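Local coordinates for TRAP solute Binding Protein (PDB 5I7I) that binds aromatic acids such as 3-hydroxybenzoate, probably delivering them to a TRAP-type membrane transporter as its solute-binding component, at residues 137-149 / 266-278. Numbering follows the deposited sequence.
Sequences KVLAVFCHAPGKI and LAKLAGQLWDGFE
Leu139 O lies 3.8 Å from Leu266 CD2 where strand 137-143 runs along helix 266-278, the two axes closing to 7.6 Å. The next residue, Ala140, meets the same Leu266 CD2 with its CB at 3.7 Å; Leu139 and Ala140 form a classic beta bulge opposite Phe240 of the neighbouring strand. In Phe142, CG set between the backbone N and the carbonyl carbon (chi1 56°) turns one ring face to the helix, and Ala270 CB sits 3.4 Å from the centroid of the Phe142 ring, over its centre, a clear CH-pi contact. Phe142 CE2 lies over one face of the indole, offset toward its rim, with Trp274 CZ3 the nearest atom at 3.3 Å; the planes, inclined at 50°, form an oblique aromatic pair. Phe277 CE2 sits over the centre of the opposite face of the indole, which is thus clamped between two phenylalanines. His144 CB touches Trp274 CD1, while His144 ND1 donates a nearly straight bond (174°) to Ala145 O, fixing the imidazole's rotation beside the bound 3-hydroxybenzoate. Ala145 CB packs on Glu278 CG at 3.5 Å, and a water joins Ala145 N to Trp274 O and Glu278 OE2. Lys148 ends the series: its NZ forms a 2.8 Å salt bridge with Glu278 OE1, approaching from the anti side but tilted out of the carboxylate plane, and also donates to Pro146 O. A methionine here would probably leave the Glu278 carboxylate without its cationic mate and Pro146 O without its lysine donor. Glu278 also accepts bonds from the backbone N of Trp209 and Glu210, the latter a pocket residue. Segment 137-149 leaves strand 136-143 of the five-strand sheet and enters strand 148-151 of the six-strand sheet; helix 266-278 packs along this interdomain connection next to the ligand site, as in the two-domain fold of TRAP solute-binding proteins.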
ATOM      1  N   LYS A 137      -7.055  -3.192 -16.797  1.00  7.78           N
ATOM      2  CA  LYS A 137      -7.887  -4.246 -16.234  1.00  9.67           C
ATOM      3  C   LYS A 137      -7.523  -4.349 -14.759  1.00  7.54           C
ATOM      4  O   LYS A 137      -6.392  -4.722 -14.407  1.00  7.76           O
ATOM      5  CB  LYS A 137      -7.657  -5.580 -16.953  1.00  9.00           C
ATOM      6  CG  LYS A 137      -8.279  -6.785 -16.255  1.00  9.77           C
ATOM      7  CD  LYS A 137      -9.791  -6.709 -16.138  1.00 12.13           C
ATOM      8  CE  LYS A 137     -10.303  -7.934 -15.376  1.00 12.89           C
ATOM      9  NZ  LYS A 137     -11.795  -7.966 -15.305  1.00 13.23           N
ATOM     10  N   VAL A 138      -8.475  -4.035 -13.900  1.00  7.48           N
ATOM     11  CA  VAL A 138      -8.230  -4.074 -12.465  1.00  6.80           C
ATOM     12  C   VAL A 138      -8.339  -5.522 -12.015  1.00  6.55           C
ATOM     13  O   VAL A 138      -9.369  -6.175 -12.235  1.00  9.67           O
ATOM     14  CB  VAL A 138      -9.226  -3.196 -11.702  1.00  7.65           C
ATOM     15  CG1 VAL A 138      -9.049  -3.369 -10.185  1.00  8.68           C
ATOM     16  CG2 VAL A 138      -9.068  -1.731 -12.094  1.00  9.68           C
ATOM     17  N   LEU A 139      -7.275  -6.041 -11.401  1.00  6.54           N
ATOM     18  CA  LEU A 139      -7.382  -7.317 -10.708  1.00  6.36           C
ATOM     19  C   LEU A 139      -7.822  -7.089  -9.269  1.00  6.19           C
ATOM     20  O   LEU A 139      -8.835  -7.648  -8.833  1.00  7.81           O
ATOM     21  CB  LEU A 139      -6.080  -8.120 -10.800  1.00  6.37           C
ATOM     22  CG  LEU A 139      -5.584  -8.361 -12.233  1.00  7.29           C
ATOM     23  CD1 LEU A 139      -4.233  -9.034 -12.186  1.00  8.34           C
ATOM     24  CD2 LEU A 139      -6.585  -9.179 -13.045  1.00  7.75           C
ATOM     25  N   ALA A 140      -7.118  -6.238  -8.530  1.00  5.98           N
ATOM     26  CA  ALA A 140      -7.622  -5.815  -7.230  1.00  6.05           C
ATOM     27  C   ALA A 140      -6.891  -4.562  -6.822  1.00  7.29           C
ATOM     28  O   ALA A 140      -5.735  -4.355  -7.196  1.00  6.98           O
ATOM     29  CB  ALA A 140      -7.403  -6.885  -6.160  1.00  6.66           C
ATOM     30  N   VAL A 141      -7.579  -3.731  -6.051  1.00  6.84           N
ATOM     31  CA  VAL A 141      -6.969  -2.645  -5.299  1.00  5.80           C
ATOM     32  C   VAL A 141      -7.172  -2.945  -3.823  1.00  6.01           C
ATOM     33  O   VAL A 141      -8.269  -3.343  -3.411  1.00  7.59           O
ATOM     34  CB  VAL A 141      -7.600  -1.298  -5.675  1.00  6.22           C
ATOM     35  CG1 VAL A 141      -6.959  -0.157  -4.897  1.00  8.19           C
ATOM     36  CG2 VAL A 141      -7.458  -1.047  -7.168  1.00  8.08           C
ATOM     37  N   PHE A 142      -6.097  -2.834  -3.049  1.00  5.90           N
ATOM     38  CA  PHE A 142      -6.113  -3.218  -1.645  1.00  5.83           C
ATOM     39  C   PHE A 142      -5.007  -2.447  -0.936  1.00  6.13           C
ATOM     40  O   PHE A 142      -4.418  -1.526  -1.507  1.00  6.50           O
ATOM     41  CB  PHE A 142      -6.039  -4.738  -1.488  1.00  6.96           C
ATOM     42  CG  PHE A 142      -4.858  -5.411  -2.136  1.00  6.36           C
ATOM     43  CD1 PHE A 142      -4.930  -5.864  -3.448  1.00  6.77           C
ATOM     44  CD2 PHE A 142      -3.696  -5.646  -1.420  1.00  5.89           C
ATOM     45  CE1 PHE A 142      -3.877  -6.546  -4.013  1.00  7.50           C
ATOM     46  CE2 PHE A 142      -2.643  -6.333  -1.986  1.00  7.50           C
ATOM     47  CZ  PHE A 142      -2.738  -6.766  -3.289  1.00  7.12           C
ATOM     48  N   CYS A 143      -4.730  -2.783   0.322  1.00  5.22           N
ATOM     49  CA  CYS A 143      -3.793  -1.982   1.091  1.00  6.25           C
ATOM     50  C   CYS A 143      -3.179  -2.834   2.182  1.00  5.88           C
ATOM     51  O   CYS A 143      -3.639  -3.940   2.467  1.00  6.90           O
ATOM     52  CB  CYS A 143      -4.479  -0.745   1.674  1.00  6.52           C
ATOM     53  SG  CYS A 143      -5.816  -1.113   2.821  1.00  7.20           S
ATOM     54  N   HIS A 144      -2.164  -2.276   2.828  1.00  6.41           N
ATOM     55  CA  HIS A 144      -1.512  -2.938   3.942  1.00  5.92           C
ATOM     56  C   HIS A 144      -2.231  -2.622   5.258  1.00  5.57           C
ATOM     57  O   HIS A 144      -3.033  -1.692   5.365  1.00  6.46           O
ATOM     58  CB  HIS A 144      -0.011  -2.608   3.991  1.00  5.75           C
ATOM     59  CG  HIS A 144       0.358  -1.148   4.049  1.00  6.13           C
ATOM     60  ND1 HIS A 144       0.222  -0.377   5.187  1.00  6.28           N
ATOM     61  CD2 HIS A 144       0.977  -0.353   3.136  1.00  7.80           C
ATOM     62  CE1 HIS A 144       0.709   0.833   4.959  1.00  5.95           C
ATOM     63  NE2 HIS A 144       1.191   0.870   3.730  1.00  7.23           N
ATOM     64  N   ALA A 145      -1.965  -3.433   6.269  1.00  6.10           N
ATOM     65  CA  ALA A 145      -2.414  -3.079   7.608  1.00  7.02           C
ATOM     66  C   ALA A 145      -1.794  -1.743   8.001  1.00  5.53           C
ATOM     67  O   ALA A 145      -0.762  -1.356   7.467  1.00  5.90           O
ATOM     68  CB  ALA A 145      -1.994  -4.167   8.586  1.00  7.91           C
ATOM     69  N   PRO A 146      -2.413  -0.999   8.906  1.00  6.06           N
ATOM     70  CA  PRO A 146      -1.905   0.348   9.189  1.00  7.31           C
ATOM     71  C   PRO A 146      -0.408   0.398   9.438  1.00  6.51           C
ATOM     72  O   PRO A 146       0.165  -0.433  10.146  1.00  7.38           O
ATOM     73  CB  PRO A 146      -2.701   0.778  10.415  1.00  8.81           C
ATOM     74  CG  PRO A 146      -3.999   0.056  10.262  1.00  9.83           C
ATOM     75  CD  PRO A 146      -3.627  -1.298   9.683  1.00  8.94           C
ATOM     76  N   GLY A 147       0.232   1.375   8.828  1.00  5.94           N
ATOM     77  CA  GLY A 147       1.652   1.555   9.016  1.00  6.03           C
ATOM     78  C   GLY A 147       2.039   1.975  10.423  1.00  5.77           C
ATOM     79  O   GLY A 147       1.235   2.498  11.202  1.00  7.38           O
ATOM     80  N   LYS A 148       3.309   1.708  10.742  1.00  5.45           N
ATOM     81  CA  LYS A 148       3.914   2.037  12.019  1.00  5.30           C
ATOM     82  C   LYS A 148       5.089   2.979  11.777  1.00  4.66           C
ATOM     83  O   LYS A 148       5.579   3.151  10.649  1.00  5.89           O
ATOM     84  CB  LYS A 148       4.348   0.765  12.751  1.00  5.87           C
ATOM     85  CG  LYS A 148       3.194  -0.112  13.267  1.00  7.80           C
ATOM     86  CD  LYS A 148       2.595  -1.078  12.232  1.00  7.13           C
ATOM     87  CE  LYS A 148       1.372  -1.780  12.773  1.00  7.33           C
ATOM     88  NZ  LYS A 148       0.681  -2.608  11.746  1.00  7.40           N
ATOM     89  N   ILE A 149       5.550   3.593  12.869  1.00  6.41           N
ATOM     90  CA  ILE A 149       6.639   4.566  12.869  1.00  5.55           C
ATOM     91  C   ILE A 149       7.896   3.877  13.366  1.00  7.94           C
ATOM     92  O   ILE A 149       7.899   3.299  14.455  1.00  7.72           O
ATOM     93  CB  ILE A 149       6.290   5.768  13.768  1.00  6.44           C
ATOM     94  CG1 ILE A 149       5.058   6.487  13.247  1.00  7.17           C
ATOM     95  CG2 ILE A 149       7.450   6.727  13.875  1.00  9.40           C
ATOM     96  CD1 ILE A 149       4.434   7.457  14.233  1.00  8.47           C
ATOM     97  N   LEU A 266     -11.021 -11.003  -4.346  1.00  7.15           N
ATOM     98  CA  LEU A 266      -9.563 -10.947  -4.273  1.00  7.32           C
ATOM     99  C   LEU A 266      -9.105  -9.842  -3.332  1.00  6.72           C
ATOM    100  O   LEU A 266      -8.156 -10.024  -2.572  1.00  6.85           O
ATOM    101  CB  LEU A 266      -8.944 -10.786  -5.662  1.00  6.71           C
ATOM    102  CG  LEU A 266      -7.424 -10.710  -5.668  1.00  6.47           C
ATOM    103  CD1 LEU A 266      -6.806 -12.001  -5.121  1.00  7.58           C
ATOM    104  CD2 LEU A 266      -6.897 -10.440  -7.077  1.00  8.23           C
ATOM    105  N   ALA A 267      -9.775  -8.693  -3.361  1.00  6.77           N
ATOM    106  CA  ALA A 267      -9.388  -7.622  -2.458  1.00  6.69           C
ATOM    107  C   ALA A 267      -9.566  -8.041  -1.008  1.00  6.70           C
ATOM    108  O   ALA A 267      -8.735  -7.694  -0.159  1.00  7.45           O
ATOM    109  CB  ALA A 267     -10.205  -6.373  -2.752  1.00  7.22           C
ATOM    110  N   LYS A 268     -10.653  -8.767  -0.704  1.00  6.99           N
ATOM    111  CA  LYS A 268     -10.887  -9.241   0.657  1.00  7.33           C
ATOM    112  C   LYS A 268      -9.793 -10.212   1.080  1.00  6.90           C
ATOM    113  O   LYS A 268      -9.218 -10.075   2.169  1.00  7.32           O
ATOM    114  CB  LYS A 268     -12.271  -9.891   0.746  1.00  8.44           C
ATOM    115  CG  LYS A 268     -12.572 -10.518   2.089  1.00  8.98           C
ATOM    116  CD  LYS A 268     -13.985 -11.062   2.131  1.00 11.29           C
ATOM    117  CE  LYS A 268     -14.350 -11.505   3.533  1.00 15.23           C
ATOM    118  NZ  LYS A 268     -15.781 -11.864   3.634  1.00 20.01           N
ATOM    119  N   LEU A 269      -9.487 -11.188   0.221  1.00  6.86           N
ATOM    120  CA  LEU A 269      -8.428 -12.145   0.500  1.00  7.15           C
ATOM    121  C   LEU A 269      -7.095 -11.429   0.680  1.00  7.05           C
ATOM    122  O   LEU A 269      -6.342 -11.712   1.613  1.00  7.32           O
ATOM    123  CB  LEU A 269      -8.348 -13.137  -0.664  1.00  7.20           C
ATOM    124  CG  LEU A 269      -7.224 -14.164  -0.613  1.00  9.42           C
ATOM    125  CD1 LEU A 269      -7.270 -14.960   0.681  1.00 12.55           C
ATOM    126  CD2 LEU A 269      -7.305 -15.101  -1.808  1.00 11.22           C
ATOM    127  N   ALA A 270      -6.789 -10.486  -0.205  1.00  6.24           N
ATOM    128  CA  ALA A 270      -5.545  -9.733  -0.091  1.00  6.00           C
ATOM    129  C   ALA A 270      -5.471  -8.996   1.235  1.00  6.33           C
ATOM    130  O   ALA A 270      -4.430  -9.009   1.899  1.00  6.63           O
ATOM    131  CB  ALA A 270      -5.425  -8.743  -1.244  1.00  6.81           C
ATOM    132  N   GLY A 271      -6.559  -8.325   1.633  1.00  6.10           N
ATOM    133  CA  GLY A 271      -6.534  -7.615   2.897  1.00  6.11           C
ATOM    134  C   GLY A 271      -6.341  -8.558   4.063  1.00  6.18           C
ATOM    135  O   GLY A 271      -5.589  -8.262   4.992  1.00  7.01           O
ATOM    136  N   GLN A 272      -7.025  -9.699   4.033  1.00  6.41           N
ATOM    137  CA  GLN A 272      -6.837 -10.701   5.077  1.00  6.60           C
ATOM    138  C   GLN A 272      -5.389 -11.162   5.129  1.00  6.85           C
ATOM    139  O   GLN A 272      -4.794 -11.285   6.202  1.00  6.45           O
ATOM    140  CB  GLN A 272      -7.773 -11.885   4.826  1.00  6.97           C
ATOM    141  CG  GLN A 272      -9.242 -11.516   5.028  1.00 10.33           C
ATOM    142  CD  GLN A 272     -10.190 -12.595   4.559  1.00 12.88           C
ATOM    143  OE1 GLN A 272      -9.878 -13.359   3.647  1.00 12.86           O
ATOM    144  NE2 GLN A 272     -11.348 -12.672   5.186  1.00 14.40           N
ATOM    145  N   LEU A 273      -4.806 -11.418   3.967  1.00  6.27           N
ATOM    146  CA  LEU A 273      -3.404 -11.816   3.929  1.00  6.75           C
ATOM    147  C   LEU A 273      -2.515 -10.741   4.522  1.00  6.67           C
ATOM    148  O   LEU A 273      -1.598 -11.047   5.285  1.00  6.01           O
ATOM    149  CB  LEU A 273      -2.978 -12.102   2.501  1.00  6.58           C
ATOM    150  CG  LEU A 273      -3.436 -13.433   1.921  1.00  7.46           C
ATOM    151  CD1 LEU A 273      -3.311 -13.409   0.423  1.00  8.30           C
ATOM    152  CD2 LEU A 273      -2.635 -14.575   2.513  1.00  8.74           C
ATOM    153  N   TRP A 274      -2.746  -9.475   4.146  1.00  6.18           N
ATOM    154  CA  TRP A 274      -1.863  -8.413   4.617  1.00  6.08           C
ATOM    155  C   TRP A 274      -1.998  -8.190   6.121  1.00  6.15           C
ATOM    156  O   TRP A 274      -1.003  -7.873   6.784  1.00  7.14           O
ATOM    157  CB  TRP A 274      -2.041  -7.121   3.809  1.00  5.53           C
ATOM    158  CG  TRP A 274      -0.893  -6.936   2.860  1.00  6.01           C
ATOM    159  CD1 TRP A 274       0.222  -6.201   3.085  1.00  6.23           C
ATOM    160  CD2 TRP A 274      -0.726  -7.551   1.577  1.00  5.53           C
ATOM    161  NE1 TRP A 274       1.077  -6.303   2.018  1.00  5.52           N
ATOM    162  CE2 TRP A 274       0.517  -7.121   1.074  1.00  5.55           C
ATOM    163  CE3 TRP A 274      -1.503  -8.422   0.802  1.00  6.04           C
ATOM    164  CZ2 TRP A 274       0.997  -7.523  -0.177  1.00  6.85           C
ATOM    165  CZ3 TRP A 274      -1.029  -8.806  -0.445  1.00  5.68           C
ATOM    166  CH2 TRP A 274       0.206  -8.362  -0.917  1.00  5.88           C
ATOM    167  N   ASP A 275      -3.188  -8.383   6.694  1.00  6.54           N
ATOM    168  CA  ASP A 275      -3.298  -8.361   8.145  1.00  6.57           C
ATOM    169  C   ASP A 275      -2.444  -9.470   8.746  1.00  7.11           C
ATOM    170  O   ASP A 275      -1.714  -9.261   9.722  1.00  7.87           O
ATOM    171  CB  ASP A 275      -4.762  -8.525   8.556  1.00  6.67           C
ATOM    172  CG  ASP A 275      -5.598  -7.269   8.330  1.00  6.74           C
ATOM    173  OD1 ASP A 275      -5.059  -6.161   8.530  1.00  7.61           O
ATOM    174  OD2 ASP A 275      -6.782  -7.406   7.974  1.00  7.33           O
ATOM    175  N   GLY A 276      -2.534 -10.669   8.181  1.00  6.28           N
ATOM    176  CA  GLY A 276      -1.754 -11.773   8.710  1.00  6.52           C
ATOM    177  C   GLY A 276      -0.260 -11.569   8.566  1.00  6.59           C
ATOM    178  O   GLY A 276       0.527 -12.046   9.400  1.00  7.55           O
ATOM    179  N   PHE A 277       0.172 -10.917   7.481  1.00  6.19           N
ATOM    180  CA  PHE A 277       1.603 -10.768   7.258  1.00  6.70           C
ATOM    181  C   PHE A 277       2.266  -9.934   8.349  1.00  7.84           C
ATOM    182  O   PHE A 277       3.482 -10.062   8.570  1.00  7.93           O
ATOM    183  CB  PHE A 277       1.893 -10.082   5.926  1.00  6.80           C
ATOM    184  CG  PHE A 277       1.476 -10.840   4.677  1.00  6.82           C
ATOM    185  CD1 PHE A 277       1.420 -12.224   4.602  1.00  7.11           C
ATOM    186  CD2 PHE A 277       1.180 -10.112   3.542  1.00  7.59           C
ATOM    187  CE1 PHE A 277       1.058 -12.845   3.416  1.00  7.23           C
ATOM    188  CE2 PHE A 277       0.816 -10.725   2.379  1.00  6.53           C
ATOM    189  CZ  PHE A 277       0.759 -12.097   2.305  1.00  8.75           C
ATOM    190  N   GLU A 278       1.511  -9.070   9.029  1.00  6.46           N
ATOM    191  CA  GLU A 278       2.106  -8.287  10.110  1.00  6.67           C
ATOM    192  C   GLU A 278       2.636  -9.171  11.229  1.00  7.96           C
ATOM    193  O   GLU A 278       3.592  -8.785  11.909  1.00  7.71           O
ATOM    194  CB  GLU A 278       1.095  -7.308  10.718  1.00  6.26           C
ATOM    195  CG  GLU A 278       0.599  -6.229   9.813  1.00  5.58           C
ATOM    196  CD  GLU A 278       1.708  -5.309   9.364  1.00  6.44           C
ATOM    197  OE1 GLU A 278       2.089  -4.399  10.139  1.00  6.75           O
ATOM    198  OE2 GLU A 278       2.229  -5.511   8.248  1.00  6.02           O
TER
HETATM  199  O   HOH W   1       0.235  -5.429   6.276  1.00  6.79           O